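Local atomic coordinates of putative glycosyltransferase (Mannosyltransferase) involved in glycosylating the PBCV-1 major capsid protein (Paramecium bursaria Chlorella virus 1, PDB entry 2P6W), a protein that probably transfers a sugar from a nucleotide donor such as UDP-glucose, with the help of manganese, in glycosylating the major capsid protein of the virus. Residues A54-R59 with F150-K155; L77-D82 with T122-V127; G116-N121 with T156-V161. One frame throughout, in Å; residues are numbered along the deposited sequence.

Contact 1: residues A54-R59 with F150-K155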
loop_
_atom_site.group_PDB
_atom_site.type_symbol
_atom_site.label_atom_id
_atom_site.label_comp_id
_atom_site.label_asym_id
_atom_site.label_seq_id
_atom_site.Cartn_x
_atom_site.Cartn_y
_atom_site.Cartn_z
ATOM N N ALA A 54 -4.296 7.651 13.719
ATOM C CA ALA A 54 -4.920 6.347 13.832
ATOM C C ALA A 54 -5.408 5.863 12.462
ATOM O O ALA A 54 -5.330 4.670 12.140
ATOM C CB ALA A 54 -6.059 6.385 14.861
ATOM N N LEU A 55 -5.879 6.807 11.652
ATOM C CA LEU A 55 -6.293 6.505 10.285
ATOM C C LEU A 55 -5.145 5.966 9.454
ATOM O O LEU A 55 -5.303 4.982 8.730
ATOM C CB LEU A 55 -6.936 7.736 9.609
ATOM C CG LEU A 55 -8.301 8.161 10.171
ATOM C CD1 LEU A 55 -8.737 9.465 9.517
ATOM C CD2 LEU A 55 -9.379 7.077 10.028
ATOM N N HIS A 56 -3.981 6.600 9.571
ATOM C CA HIS A 56 -2.824 6.149 8.806
ATOM C C HIS A 56 -2.394 4.741 9.249
ATOM O O HIS A 56 -2.070 3.885 8.411
ATOM C CB HIS A 56 -1.670 7.127 8.947
ATOM C CG HIS A 56 -0.560 6.853 7.993
ATOM N ND1 HIS A 56 0.415 5.904 8.237
ATOM C CD2 HIS A 56 -0.297 7.362 6.765
ATOM C CE1 HIS A 56 1.252 5.869 7.216
ATOM N NE2 HIS A 56 0.841 6.738 6.304
ATOM N N PHE A 57 -2.411 4.499 10.559
ATOM C CA PHE A 57 -1.976 3.210 11.099
ATOM C C PHE A 57 -2.930 2.074 10.770
ATOM O O PHE A 57 -2.557 0.910 10.886
ATOM C CB PHE A 57 -1.822 3.280 12.611
ATOM C CG PHE A 57 -0.461 3.733 13.071
ATOM C CD1 PHE A 57 0.565 2.795 13.243
ATOM C CD2 PHE A 57 -0.215 5.077 13.369
ATOM C CE1 PHE A 57 1.825 3.191 13.682
ATOM C CE2 PHE A 57 1.058 5.487 13.814
ATOM C CZ PHE A 57 2.071 4.524 13.976
ATOM N N ARG A 58 -4.159 2.413 10.377
ATOM C CA ARG A 58 -5.188 1.382 10.194
ATOM C C ARG A 58 -4.791 0.253 9.231
ATOM O O ARG A 58 -5.244 -0.882 9.403
ATOM C CB ARG A 58 -6.543 1.980 9.798
ATOM C CG ARG A 58 -7.688 1.014 10.086
ATOM C CD ARG A 58 -9.041 1.677 10.041
ATOM N NE ARG A 58 -10.038 0.862 10.746
ATOM C CZ ARG A 58 -11.158 0.393 10.200
ATOM N NH1 ARG A 58 -11.464 0.671 8.947
ATOM N NH2 ARG A 58 -11.988 -0.336 10.934
ATOM N N ARG A 59 -3.942 0.542 8.241
ATOM C CA ARG A 59 -3.448 -0.498 7.325
ATOM C C ARG A 59 -2.824 -1.704 8.065
ATOM O O ARG A 59 -2.926 -2.845 7.606
ATOM C CB ARG A 59 -2.445 0.097 6.352
ATOM C CG ARG A 59 -1.199 0.608 7.008
ATOM C CD ARG A 59 -0.427 1.514 6.037
ATOM N NE ARG A 59 -1.113 2.795 5.943
ATOM C CZ ARG A 59 -0.902 3.695 4.990
ATOM N NH1 ARG A 59 -0.019 3.450 4.033
ATOM N NH2 ARG A 59 -1.589 4.835 4.993
ATOM N N PHE A 150 3.505 12.313 12.641
ATOM C CA PHE A 150 3.679 12.194 11.195
ATOM C C PHE A 150 5.117 11.812 10.820
ATOM O O PHE A 150 6.074 12.359 11.404
ATOM C CB PHE A 150 3.313 13.546 10.571
ATOM C CG PHE A 150 3.411 13.584 9.083
ATOM C CD1 PHE A 150 2.312 13.257 8.295
ATOM C CD2 PHE A 150 4.595 13.969 8.460
ATOM C CE1 PHE A 150 2.395 13.302 6.906
ATOM C CE2 PHE A 150 4.684 14.022 7.071
ATOM C CZ PHE A 150 3.589 13.681 6.295
ATOM N N PRO A 151 5.295 10.938 9.801
ATOM C CA PRO A 151 4.297 10.221 8.980
ATOM C C PRO A 151 3.754 8.870 9.492
ATOM O O PRO A 151 3.366 8.030 8.686
ATOM C CB PRO A 151 5.042 10.007 7.646
ATOM C CG PRO A 151 6.457 9.855 8.051
ATOM C CD PRO A 151 6.665 10.747 9.271
ATOM N N TYR A 152 3.727 8.664 10.810
ATOM C CA TYR A 152 2.892 7.594 11.402
ATOM C C TYR A 152 3.405 6.189 11.066
ATOM O O TYR A 152 4.541 5.877 11.412
ATOM C CB TYR A 152 1.415 7.777 11.014
ATOM C CG TYR A 152 0.926 9.186 11.212
ATOM C CD1 TYR A 152 1.005 9.796 12.447
ATOM C CD2 TYR A 152 0.379 9.908 10.144
ATOM C CE1 TYR A 152 0.545 11.092 12.637
ATOM C CE2 TYR A 152 -0.083 11.209 10.323
ATOM C CZ TYR A 152 0.001 11.787 11.571
ATOM O OH TYR A 152 -0.443 13.081 11.759
ATOM N N GLU A 153 2.592 5.327 10.455
ATOM C CA GLU A 153 3.044 3.955 10.153
ATOM C C GLU A 153 4.272 3.981 9.255
ATOM O O GLU A 153 5.115 3.084 9.293
ATOM C CB GLU A 153 1.914 3.127 9.507
ATOM C CG GLU A 153 2.351 1.810 8.842
ATOM C CD GLU A 153 2.763 1.982 7.380
ATOM O OE1 GLU A 153 2.741 3.132 6.874
ATOM O OE2 GLU A 153 3.093 0.962 6.723
ATOM N N GLN A 154 4.374 5.015 8.427
ATOM C CA GLN A 154 5.491 5.110 7.493
ATOM C C GLN A 154 6.811 5.297 8.243
ATOM O O GLN A 154 7.830 4.681 7.918
ATOM C CB GLN A 154 5.227 6.284 6.557
ATOM C CG GLN A 154 6.258 6.485 5.490
ATOM C CD GLN A 154 5.769 7.483 4.464
ATOM O OE1 GLN A 154 4.974 7.145 3.590
ATOM N NE2 GLN A 154 6.249 8.718 4.557
ATOM N N LYS A 155 6.787 6.170 9.257
ATOM C CA LYS A 155 7.934 6.373 10.123
ATOM C C LYS A 155 8.202 5.133 10.985
ATOM O O LYS A 155 9.353 4.777 11.249
ATOM C CB LYS A 155 7.699 7.603 11.013
ATOM C CG LYS A 155 8.753 7.749 12.111
ATOM C CD LYS A 155 8.944 9.197 12.589
ATOM C CE LYS A 155 7.654 9.836 13.076
ATOM N NZ LYS A 155 7.980 11.247 13.509
HETATM O O HOH W 1 2.231 6.148 4.027
#
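The imidazole of His56 lies against the start of helix 153-164, its CB and ring also touching Tyr152 obliquely. Pro151 O lies over one face of the ring, 3.4 Å from His56 CE1, and the guanidinium of Arg59 lies against the opposite face. At the edge, His56 CE1 comes within 3.1 Å of Glu153 OE1, a close approach that suits the polarised C-H of an imidazole. The ring is carried across by a first torsion that sets CG opposite the backbone N (chi1 -169°). His56 NE2 is 2.7 Å from a water that donates to Gln154 OE1, an oxygen that also accepts from Thr122 N. Phe57 offers a flat apolar face to the helix start: Glu153 CB sits over it, 4.3 Å from the ring centroid, and Tyr152 CB touches Phe57 CE2 at 3.6 Å. Tyr152 is the N-cap residue, following a cis peptide bond before Pro151, and its hydroxyl bonds to Glu52. This is a helix start packed on helix 52-57 in the GT-A-type N-terminal domain, beside the donor site: Arg59 contacts UDP-glucose in a ligand-bound structure of this protein. Arg59 NE donates to His56 O at 2.9 Å, which steadies the bent side chain. The salt bridge of Arg59 NH1 to Glu153 OE1 is long (4.0 Å), the oxygen well out of the guanidinium plane; Asp80 is a second anionic partner. Glu153 OE1 also bonds to Thr122 OG1, and its OE2 to Lys125, which probably stabilises the buried charge.

Contact 2: residues L77-D82 with T122-V127. With MN (manganese (II) ion), chain B.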
loop_
_atom_site.group_PDB
_atom_site.type_symbol
_atom_site.label_atom_id
_atom_site.label_comp_id
_atom_site.label_asym_id
_atom_site.label_seq_id
_atom_site.Cartn_x
_atom_site.Cartn_y
_atom_site.Cartn_z
ATOM N N LEU A 77 -0.088 -7.288 0.018
ATOM C CA LEU A 77 0.260 -6.036 -0.644
ATOM C C LEU A 77 -0.775 -4.994 -0.231
ATOM O O LEU A 77 -1.929 -5.077 -0.640
ATOM C CB LEU A 77 0.274 -6.230 -2.173
ATOM C CG LEU A 77 0.438 -4.955 -3.003
ATOM C CD1 LEU A 77 1.702 -4.190 -2.591
ATOM C CD2 LEU A 77 0.471 -5.273 -4.485
ATOM N N TRP A 78 -0.363 -4.028 0.589
ATOM C CA TRP A 78 -1.234 -2.906 0.950
ATOM C C TRP A 78 -1.184 -1.844 -0.146
ATOM O O TRP A 78 -0.087 -1.451 -0.540
ATOM C CB TRP A 78 -0.766 -2.244 2.265
ATOM C CG TRP A 78 -1.480 -0.950 2.461
ATOM C CD1 TRP A 78 -1.033 0.304 2.142
ATOM C CD2 TRP A 78 -2.827 -0.785 2.927
ATOM N NE1 TRP A 78 -2.014 1.238 2.394
ATOM C CE2 TRP A 78 -3.120 0.596 2.887
ATOM C CE3 TRP A 78 -3.815 -1.672 3.383
ATOM C CZ2 TRP A 78 -4.366 1.113 3.275
ATOM C CZ3 TRP A 78 -5.055 -1.154 3.786
ATOM C CH2 TRP A 78 -5.319 0.226 3.718
ATOM N N LEU A 79 -2.351 -1.381 -0.606
ATOM C CA LEU A 79 -2.451 -0.206 -1.482
ATOM C C LEU A 79 -3.375 0.821 -0.852
ATOM O O LEU A 79 -4.518 0.487 -0.478
ATOM C CB LEU A 79 -3.062 -0.593 -2.837
ATOM C CG LEU A 79 -2.344 -1.665 -3.646
ATOM C CD1 LEU A 79 -3.104 -1.900 -4.948
ATOM C CD2 LEU A 79 -0.874 -1.351 -3.907
ATOM N N ASP A 80 -2.910 2.070 -0.742
ATOM C CA ASP A 80 -3.793 3.173 -0.311
ATOM C C ASP A 80 -5.004 3.211 -1.233
ATOM O O ASP A 80 -4.911 2.823 -2.404
ATOM C CB ASP A 80 -3.100 4.534 -0.445
ATOM C CG ASP A 80 -2.107 4.818 0.667
ATOM O OD1 ASP A 80 -1.926 3.965 1.562
ATOM O OD2 ASP A 80 -1.506 5.917 0.630
ATOM N N SER A 81 -6.131 3.706 -0.740
ATOM C CA SER A 81 -7.299 3.863 -1.609
ATOM C C SER A 81 -7.105 4.943 -2.681
ATOM O O SER A 81 -7.937 5.074 -3.594
ATOM C CB SER A 81 -8.562 4.155 -0.784
ATOM O OG SER A 81 -8.355 5.290 0.049
ATOM N N ASP A 82 -6.001 5.684 -2.596
ATOM C CA ASP A 82 -5.666 6.667 -3.623
ATOM C C ASP A 82 -4.615 6.100 -4.617
ATOM O O ASP A 82 -3.991 6.836 -5.379
ATOM C CB ASP A 82 -5.225 7.969 -2.980
ATOM C CG ASP A 82 -4.322 7.755 -1.777
ATOM O OD1 ASP A 82 -4.833 7.754 -0.628
ATOM O OD2 ASP A 82 -3.106 7.581 -1.967
ATOM N N THR A 122 4.860 4.490 2.044
ATOM C CA THR A 122 4.211 3.202 2.300
ATOM C C THR A 122 2.783 3.126 1.758
ATOM O O THR A 122 2.006 2.263 2.173
ATOM C CB THR A 122 4.229 2.838 3.804
ATOM O OG1 THR A 122 3.688 3.924 4.564
ATOM C CG2 THR A 122 5.664 2.503 4.278
ATOM N N GLY A 123 2.467 3.994 0.792
ATOM C CA GLY A 123 1.184 3.928 0.082
ATOM C C GLY A 123 1.057 2.626 -0.703
ATOM O O GLY A 123 -0.049 2.189 -1.043
ATOM N N VAL A 124 2.207 2.021 -1.004
ATOM C CA VAL A 124 2.314 0.672 -1.590
ATOM C C VAL A 124 3.369 -0.060 -0.762
ATOM O O VAL A 124 4.493 0.433 -0.641
ATOM C CB VAL A 124 2.796 0.718 -3.061
ATOM C CG1 VAL A 124 2.887 -0.690 -3.616
ATOM C CG2 VAL A 124 1.811 1.544 -3.915
ATOM N N LYS A 125 3.003 -1.207 -0.186
ATOM C CA LYS A 125 3.883 -1.884 0.775
ATOM C C LYS A 125 3.617 -3.378 0.722
ATOM O O LYS A 125 2.477 -3.820 0.932
ATOM C CB LYS A 125 3.612 -1.369 2.202
ATOM C CG LYS A 125 4.436 -2.033 3.292
ATOM C CD LYS A 125 4.099 -1.482 4.692
ATOM C CE LYS A 125 2.718 -1.934 5.181
ATOM N NZ LYS A 125 2.586 -1.698 6.690
ATOM N N PHE A 126 4.667 -4.146 0.423
ATOM C CA PHE A 126 4.613 -5.608 0.404
ATOM C C PHE A 126 5.074 -6.128 1.743
ATOM O O PHE A 126 6.146 -5.758 2.211
ATOM C CB PHE A 126 5.580 -6.177 -0.642
ATOM C CG PHE A 126 5.151 -5.975 -2.071
ATOM C CD1 PHE A 126 4.550 -7.010 -2.770
ATOM C CD2 PHE A 126 5.410 -4.771 -2.741
ATOM C CE1 PHE A 126 4.173 -6.853 -4.119
ATOM C CE2 PHE A 126 5.030 -4.608 -4.096
ATOM C CZ PHE A 126 4.426 -5.655 -4.773
ATOM N N VAL A 127 4.267 -7.008 2.334
ATOM C CA VAL A 127 4.543 -7.585 3.648
ATOM C C VAL A 127 4.444 -9.110 3.553
ATOM O O VAL A 127 3.381 -9.642 3.223
ATOM C CB VAL A 127 3.486 -7.122 4.689
ATOM C CG1 VAL A 127 3.876 -7.601 6.088
ATOM C CG2 VAL A 127 3.330 -5.612 4.675
HETATM MN MN MN B . -1.662 7.746 -0.493
#
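The Phe126 ring carries Leu77 CD1 almost exactly over its centre, 3.6 Å from the centroid and 7° off the normal, a CH-pi contact between neighbours of a non-hydrogen-bonded pair. The other flat group, the Trp78 indole, is met at its edge: Trp78 NE1 donates to Asp80 OD1 at 2.9 Å, nearly in the ring plane and on the anti lone pair, while Thr122 O lies near the plane beside CD1. The indole bond, with a salt bridge from Arg59 to the same OD1, helps to fix Asp80, whose OD2 binds manganese at 2.1 Å. Asp82 OD2 is a second ligand, the two forming the DxD motif of GT-A glycosyltransferases, and His195 also binds the metal. Gly123 suits its place because its CA is only 3.4 Å from Asp80 OD2, leaving little room for a side chain. Trp78 and Lys125 exchange two backbone hydrogen bonds, as a hydrogen-bonded pair of the antiparallel ladder, and Asp80 N donates to Gly123 O at 2.9 Å. Val124 CG1 touches both Leu77 CD1 and Leu79 CD2 on the face that Phe126 shares. In the central sheet, strand 75-79 is flanked by strand 8-13 and strand 124-128 by strand 107-110; helix 59-69 packs on the side of Trp78.

Contact 3: residues G116-N121 with T156-V161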
loop_
_atom_site.group_PDB
_atom_site.type_symbol
_atom_site.label_atom_id
_atom_site.label_comp_id
_atom_site.label_asym_id
_atom_site.label_seq_id
_atom_site.Cartn_x
_atom_site.Cartn_y
_atom_site.Cartn_z
ATOM N N GLY A 116 10.017 13.858 -2.697
ATOM C CA GLY A 116 9.152 13.518 -1.561
ATOM C C GLY A 116 9.579 14.188 -0.272
ATOM O O GLY A 116 10.231 15.232 -0.306
ATOM N N SER A 117 9.219 13.598 0.869
ATOM C CA SER A 117 9.627 14.191 2.146
ATOM C C SER A 117 10.099 13.144 3.150
ATOM O O SER A 117 10.437 13.488 4.267
ATOM C CB SER A 117 8.493 15.011 2.751
ATOM O OG SER A 117 7.337 14.215 2.844
ATOM N N TYR A 118 10.153 11.882 2.736
ATOM C CA TYR A 118 10.533 10.795 3.652
ATOM C C TYR A 118 11.273 9.674 2.885
ATOM O O TYR A 118 11.083 9.513 1.662
ATOM C CB TYR A 118 9.277 10.273 4.379
ATOM C CG TYR A 118 9.636 9.514 5.644
ATOM C CD1 TYR A 118 10.138 10.191 6.760
ATOM C CD2 TYR A 118 9.523 8.130 5.711
ATOM C CE1 TYR A 118 10.497 9.508 7.912
ATOM C CE2 TYR A 118 9.870 7.438 6.868
ATOM C CZ TYR A 118 10.364 8.138 7.960
ATOM O OH TYR A 118 10.749 7.460 9.094
ATOM N N PRO A 119 12.188 8.934 3.565
ATOM C CA PRO A 119 12.915 7.908 2.799
ATOM C C PRO A 119 12.096 6.794 2.138
ATOM O O PRO A 119 12.569 6.203 1.164
ATOM C CB PRO A 119 13.877 7.306 3.824
ATOM C CG PRO A 119 14.076 8.400 4.826
ATOM C CD PRO A 119 12.716 9.073 4.940
ATOM N N ILE A 120 10.906 6.501 2.664
ATOM C CA ILE A 120 10.010 5.545 2.002
ATOM C C ILE A 120 8.596 6.108 1.950
ATOM O O ILE A 120 8.202 6.934 2.796
ATOM C CB ILE A 120 10.011 4.124 2.670
ATOM C CG1 ILE A 120 9.574 4.196 4.147
ATOM C CG2 ILE A 120 11.381 3.489 2.568
ATOM C CD1 ILE A 120 9.355 2.827 4.819
ATOM N N ASN A 121 7.832 5.649 0.956
ATOM C CA ASN A 121 6.415 5.972 0.896
ATOM C C ASN A 121 5.630 4.668 0.961
ATOM O O ASN A 121 5.727 3.841 0.047
ATOM C CB ASN A 121 6.124 6.732 -0.395
ATOM C CG ASN A 121 4.673 7.094 -0.535
ATOM O OD1 ASN A 121 3.799 6.219 -0.601
ATOM N ND2 ASN A 121 4.400 8.395 -0.651
ATOM N N THR A 156 7.130 4.458 11.401
ATOM C CA THR A 156 7.288 3.291 12.270
ATOM C C THR A 156 7.964 2.154 11.512
ATOM O O THR A 156 8.866 1.486 12.031
ATOM C CB THR A 156 5.941 2.845 12.833
ATOM O OG1 THR A 156 5.325 3.982 13.462
ATOM C CG2 THR A 156 6.138 1.692 13.838
ATOM N N VAL A 157 7.522 1.916 10.286
ATOM C CA VAL A 157 8.189 0.921 9.463
ATOM C C VAL A 157 9.667 1.273 9.268
ATOM O O VAL A 157 10.548 0.444 9.502
ATOM C CB VAL A 157 7.454 0.743 8.101
ATOM C CG1 VAL A 157 8.313 -0.071 7.120
ATOM C CG2 VAL A 157 6.137 0.042 8.316
ATOM N N TYR A 158 9.952 2.492 8.835
ATOM C CA TYR A 158 11.327 2.845 8.518
ATOM C C TYR A 158 12.277 2.915 9.733
ATOM O O TYR A 158 13.453 2.480 9.651
ATOM C CB TYR A 158 11.368 4.141 7.706
ATOM C CG TYR A 158 12.712 4.400 7.082
ATOM C CD1 TYR A 158 13.168 3.626 6.014
ATOM C CD2 TYR A 158 13.544 5.420 7.572
ATOM C CE1 TYR A 158 14.409 3.875 5.431
ATOM C CE2 TYR A 158 14.782 5.674 6.990
ATOM C CZ TYR A 158 15.209 4.894 5.940
ATOM O OH TYR A 158 16.431 5.135 5.355
ATOM N N GLU A 159 11.781 3.475 10.832
ATOM C CA GLU A 159 12.617 3.790 11.999
ATOM C C GLU A 159 12.486 2.844 13.189
ATOM O O GLU A 159 13.380 2.833 14.072
ATOM C CB GLU A 159 12.361 5.217 12.457
ATOM C CG GLU A 159 12.751 6.277 11.414
ATOM C CD GLU A 159 12.524 7.692 11.899
ATOM O OE1 GLU A 159 12.750 7.949 13.103
ATOM O OE2 GLU A 159 12.101 8.547 11.081
ATOM N N TYR A 160 11.385 2.088 13.247
ATOM C CA TYR A 160 11.216 1.089 14.298
ATOM C C TYR A 160 11.454 -0.325 13.746
ATOM O O TYR A 160 12.240 -1.094 14.304
ATOM C CB TYR A 160 9.829 1.185 14.947
ATOM C CG TYR A 160 9.706 0.376 16.207
ATOM C CD1 TYR A 160 9.978 0.949 17.444
ATOM C CD2 TYR A 160 9.327 -0.964 16.163
ATOM C CE1 TYR A 160 9.884 0.205 18.601
ATOM C CE2 TYR A 160 9.226 -1.719 17.315
ATOM C CZ TYR A 160 9.501 -1.134 18.529
ATOM O OH TYR A 160 9.407 -1.873 19.692
ATOM N N VAL A 161 10.781 -0.661 12.649
ATOM C CA VAL A 161 10.858 -2.041 12.148
ATOM C C VAL A 161 12.195 -2.324 11.481
ATOM O O VAL A 161 12.893 -3.288 11.824
ATOM C CB VAL A 161 9.706 -2.375 11.163
ATOM C CG1 VAL A 161 9.892 -3.755 10.560
ATOM C CG2 VAL A 161 8.362 -2.318 11.899
#
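Tyr158 projects from helix 153-164 as a broad knob, and the loop residues Tyr118, Pro119 and Ile120 shape themselves around it. Pro119 lies over one face of its ring, with Pro119 CB 3.5 Å from Tyr158 CZ; the compact, rigid pyrrolidine sets the CB-CG edge of its ring on the aromatic face. Ile120 fills the angle between this ring and the helix. Its CD1 touches both Tyr158 CB and Val157 CG1 at 3.8 Å, while the CG2 branch reaches Tyr158 CD1. The chi1 of 60° turns Ile120 CG1 between the backbone N and carbonyl carbon and carries CD1 to Val157 and Tyr158 CB. Beside the root of the knob passes the Tyr118 ring, whose CE2 is 3.7 Å from Tyr158 CB; the two ring planes stand at 76° in an oblique pairing. Tyrosine serves here both as an apolar wedge and as a donor, for Tyr118 OH gives a 2.6 Å hydrogen bond to Glu159 OE2. That oxygen is met on its anti side, 24° out of the carboxylate plane, although ring and carboxylate are nearly coplanar; Glu159 is solvent-exposed, so its charge is readily hydrated. Here the helix widens into a pi-type turn, in which Thr156 O accepts from both Tyr160 N and Val161 N. The loop joins strands 107-110 and 124-128; Ile120 also rests on Thr109 of the former, and Tyr118 extends along helix 153-164 to Gln154 and Lys155.

Overall arrangement
Contact 2 lies at the centre of the chain and is wholly buried. Contacts 1 and 3 lie about equally far from that centre but differ in burial, contact 1 being buried and contact 3 only partly so, and the chemistry differs with it: backbone sheet bonds and metal ligands in contact 2, aromatic packing with charged groups in contact 1, and a knob of tyrosine with one peripheral hydrogen bond in contact 3. Aromatic rings serve in all three. Contacts 1 and 3 both use helix 153-164, and Gln154 packs against Ile120 and Asn121 between them. Glu153 and Arg59 bridge contacts 1 and 2, linking the helix start to the metal-binding end of the sheet.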